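Local coordinates for protein CSOR (Streptomyces lividans, PDB 4UIG) that probably represses transcription of a copper-responsive operon, as a helical tetramer of the metal-sensitive repressor family that would release DNA on binding copper(I), at residues A52-R57 with L97-E102. Numbering follows the deposited sequence.
Sequences AEHLKR and LQLLEE
His54 and Glu102 reach for each other from opposite directions, each with CG anti to its own carbonyl carbon (chi1 near -65°), and beyond CG the Glu102 chain runs out nearly straight, carrying its carboxylate to the imidazole edge. There His54 NE2 donates a hydrogen bond to Glu102 OE1 over 2.8 Å, a His-carboxylate pair. The acceptor lies almost in the ring plane and is used through its syn lone pair, although ring and carboxylate planes are turned 36° apart. A histidine suits this buried place because its flat ring can offer an N-H at the edge while its carbons pack; a glutamate is long enough to bring the acceptor across a wide gap. Leu99 supplies an apolar neighbour, its CD2 4.0 Å from His54 NE2. The bond helps fix the ring's rotation, and the carboxylate would probably stabilise the NE2-H form or any positive charge on the ring. With an alanine here instead of Glu102, His54 NE2 would probably lose its acceptor and the ring would be freer to turn. On the more open side of the contact, Glu53 and Arg57, one helical turn apart, form a salt bridge, Arg57 NE giving its hydrogen to Glu53 OE2 at 2.8 Å, close to the guanidinium plane. Arginine's several N-H groups suit it to this place, since NH1 also bonds Ser94. Gln98 CG lies over one face of the guanidinium; the orientation of its amide is doubtful. Phe95 meets the His54 ring edge-to-face. The contact joins two long helices of this all-helical repressor, 46-73 and 78-114, whose local axes run antiparallel at 160° and 12.0 Å apart; Val72 and Ile81 of a second subunit pack on His54 and Leu99, respectively, while a third subunit packs on Leu97 and Leu100 of helix 78-114.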
ATOM      1  N   ALA A  52      26.926   4.979   3.220  1.00 33.67           N
ATOM      2  CA  ALA A  52      27.098   4.344   4.503  1.00 36.72           C
ATOM      3  C   ALA A  52      25.756   4.184   5.270  1.00 38.69           C
ATOM      4  O   ALA A  52      25.556   3.180   5.942  1.00 36.88           O
ATOM      5  CB  ALA A  52      28.091   5.115   5.346  1.00 38.41           C
ATOM      6  N   GLU A  53      24.859   5.152   5.161  1.00 40.61           N
ATOM      7  CA  GLU A  53      23.569   5.076   5.860  1.00 46.91           C
ATOM      8  C   GLU A  53      22.604   4.116   5.149  1.00 43.35           C
ATOM      9  O   GLU A  53      21.885   3.352   5.804  1.00 39.97           O
ATOM     10  CB  GLU A  53      22.970   6.483   6.104  1.00 51.33           C
ATOM     11  CG  GLU A  53      21.927   7.029   5.137  1.00 62.06           C
ATOM     12  CD  GLU A  53      20.472   6.859   5.610  1.00 73.56           C
ATOM     13  OE1 GLU A  53      20.153   7.267   6.760  1.00 73.21           O
ATOM     14  OE2 GLU A  53      19.645   6.317   4.816  1.00 86.75           O
ATOM     15  N   HIS A  54      22.619   4.114   3.817  1.00 35.44           N
ATOM     16  CA  HIS A  54      21.898   3.104   3.063  1.00 35.80           C
ATOM     17  C   HIS A  54      22.337   1.706   3.473  1.00 33.72           C
ATOM     18  O   HIS A  54      21.485   0.821   3.713  1.00 32.45           O
ATOM     19  CB  HIS A  54      22.082   3.242   1.564  1.00 38.16           C
ATOM     20  CG  HIS A  54      21.520   4.495   0.983  1.00 43.75           C
ATOM     21  ND1 HIS A  54      20.530   5.232   1.590  1.00 46.42           N
ATOM     22  CD2 HIS A  54      21.805   5.135  -0.177  1.00 46.64           C
ATOM     23  CE1 HIS A  54      20.244   6.282   0.841  1.00 50.43           C
ATOM     24  NE2 HIS A  54      20.997   6.238  -0.243  1.00 51.15           N
ATOM     25  N   LEU A  55      23.635   1.483   3.546  1.00 29.69           N
ATOM     26  CA  LEU A  55      24.115   0.153   3.911  1.00 32.53           C
ATOM     27  C   LEU A  55      23.759  -0.240   5.353  1.00 35.06           C
ATOM     28  O   LEU A  55      23.501  -1.407   5.619  1.00 31.86           O
ATOM     29  CB  LEU A  55      25.627   0.008   3.684  1.00 30.93           C
ATOM     30  CG  LEU A  55      26.082  -0.001   2.197  1.00 28.34           C
ATOM     31  CD1 LEU A  55      27.579   0.010   2.056  1.00 31.05           C
ATOM     32  CD2 LEU A  55      25.566  -1.185   1.433  1.00 28.89           C
ATOM     33  N   LYS A  56      23.832   0.721   6.285  1.00 39.49           N
ATOM     34  CA  LYS A  56      23.390   0.489   7.680  1.00 42.76           C
ATOM     35  C   LYS A  56      21.883   0.108   7.747  1.00 34.00           C
ATOM     36  O   LYS A  56      21.550  -0.901   8.322  1.00 39.73           O
ATOM     37  CB  LYS A  56      23.709   1.726   8.547  1.00 44.22           C
ATOM     38  CG  LYS A  56      23.465   1.603  10.053  0.50 44.56           C
ATOM     39  CD  LYS A  56      23.777   2.933  10.738  0.50 45.66           C
ATOM     40  CE  LYS A  56      23.619   2.874  12.244  0.50 47.90           C
ATOM     41  NZ  LYS A  56      23.475   4.255  12.782  0.50 49.28           N
ATOM     42  N   ARG A  57      21.014   0.868   7.100  1.00 33.86           N
ATOM     43  CA  ARG A  57      19.600   0.541   7.028  1.00 35.96           C
ATOM     44  C   ARG A  57      19.399  -0.871   6.478  1.00 35.07           C
ATOM     45  O   ARG A  57      18.556  -1.600   6.978  1.00 32.27           O
ATOM     46  CB  ARG A  57      18.829   1.484   6.110  1.00 42.50           C
ATOM     47  CG  ARG A  57      18.440   2.876   6.619  1.00 49.52           C
ATOM     48  CD  ARG A  57      17.791   3.600   5.420  1.00 54.49           C
ATOM     49  NE  ARG A  57      17.310   4.964   5.665  1.00 56.33           N
ATOM     50  CZ  ARG A  57      16.055   5.325   5.939  0.50 50.11           C
ATOM     51  NH1 ARG A  57      15.078   4.447   6.048  0.50 43.78           N
ATOM     52  NH2 ARG A  57      15.776   6.612   6.114  0.50 53.07           N
ATOM     53  N   LEU A  97      12.011   5.492  -0.317  1.00 35.56           N
ATOM     54  CA  LEU A  97      11.743   6.926  -0.351  1.00 37.03           C
ATOM     55  C   LEU A  97      13.001   7.760  -0.330  1.00 37.66           C
ATOM     56  O   LEU A  97      13.065   8.790  -1.015  1.00 36.04           O
ATOM     57  CB  LEU A  97      10.830   7.352   0.808  1.00 36.56           C
ATOM     58  CG  LEU A  97       9.353   6.987   0.712  1.00 40.77           C
ATOM     59  CD1 LEU A  97       8.668   7.185   2.065  0.50 38.89           C
ATOM     60  CD2 LEU A  97       8.634   7.816  -0.358  1.00 39.85           C
ATOM     61  N   GLN A  98      14.001   7.352   0.447  1.00 35.82           N
ATOM     62  CA  GLN A  98      15.295   8.040   0.426  1.00 37.88           C
ATOM     63  C   GLN A  98      16.007   7.939  -0.923  1.00 36.19           C
ATOM     64  O   GLN A  98      16.519   8.940  -1.451  1.00 35.39           O
ATOM     65  CB  GLN A  98      16.215   7.538   1.508  1.00 41.26           C
ATOM     66  CG  GLN A  98      15.568   7.666   2.872  1.00 46.67           C
ATOM     67  CD  GLN A  98      16.531   8.176   3.881  0.50 47.21           C
ATOM     68  OE1 GLN A  98      17.163   7.401   4.577  0.50 48.89           O
ATOM     69  NE2 GLN A  98      16.685   9.489   3.938  0.50 50.05           N
ATOM     70  N   LEU A  99      15.992   6.756  -1.499  1.00 32.67           N
ATOM     71  CA  LEU A  99      16.524   6.570  -2.841  1.00 34.11           C
ATOM     72  C   LEU A  99      15.786   7.434  -3.847  1.00 34.94           C
ATOM     73  O   LEU A  99      16.399   7.995  -4.725  1.00 31.86           O
ATOM     74  CB  LEU A  99      16.383   5.142  -3.324  1.00 35.77           C
ATOM     75  CG  LEU A  99      17.261   4.079  -2.715  1.00 40.09           C
ATOM     76  CD1 LEU A  99      16.872   2.731  -3.333  1.00 42.28           C
ATOM     77  CD2 LEU A  99      18.715   4.387  -2.974  1.00 41.46           C
ATOM     78  N   LEU A 100      14.468   7.480  -3.746  1.00 30.63           N
ATOM     79  CA  LEU A 100      13.661   8.247  -4.677  1.00 33.15           C
ATOM     80  C   LEU A 100      14.003   9.716  -4.590  1.00 29.40           C
ATOM     81  O   LEU A 100      14.162  10.402  -5.608  1.00 31.27           O
ATOM     82  CB  LEU A 100      12.176   8.022  -4.426  1.00 35.38           C
ATOM     83  CG  LEU A 100      11.232   8.520  -5.506  1.00 44.24           C
ATOM     84  CD1 LEU A 100      11.451   7.722  -6.794  1.00 46.52           C
ATOM     85  CD2 LEU A 100       9.789   8.402  -5.030  0.50 43.85           C
ATOM     86  N   GLU A 101      14.138  10.201  -3.376  1.00 27.41           N
ATOM     87  CA  GLU A 101      14.475  11.581  -3.174  1.00 31.90           C
ATOM     88  C   GLU A 101      15.810  11.953  -3.825  1.00 32.38           C
ATOM     89  O   GLU A 101      15.921  12.965  -4.533  1.00 31.18           O
ATOM     90  CB  GLU A 101      14.520  11.893  -1.676  1.00 34.89           C
ATOM     91  CG  GLU A 101      14.777  13.370  -1.436  1.00 41.31           C
ATOM     92  CD  GLU A 101      14.305  13.907  -0.085  1.00 49.20           C
ATOM     93  OE1 GLU A 101      14.246  13.135   0.884  1.00 58.33           O
ATOM     94  OE2 GLU A 101      14.040  15.134   0.004  1.00 55.62           O
ATOM     95  N   GLU A 102      16.829  11.133  -3.588  1.00 34.55           N
ATOM     96  CA  GLU A 102      18.161  11.346  -4.190  1.00 34.32           C
ATOM     97  C   GLU A 102      18.104  11.245  -5.742  1.00 34.18           C
ATOM     98  O   GLU A 102      18.628  12.084  -6.454  1.00 30.47           O
ATOM     99  CB  GLU A 102      19.142  10.335  -3.598  1.00 39.92           C
ATOM    100  CG  GLU A 102      19.363  10.537  -2.092  1.00 43.78           C
ATOM    101  CD  GLU A 102      19.908   9.299  -1.352  0.50 41.90           C
ATOM    102  OE1 GLU A 102      20.253   8.293  -2.005  0.50 37.28           O
ATOM    103  OE2 GLU A 102      20.007   9.341  -0.100  0.50 42.24           O
TER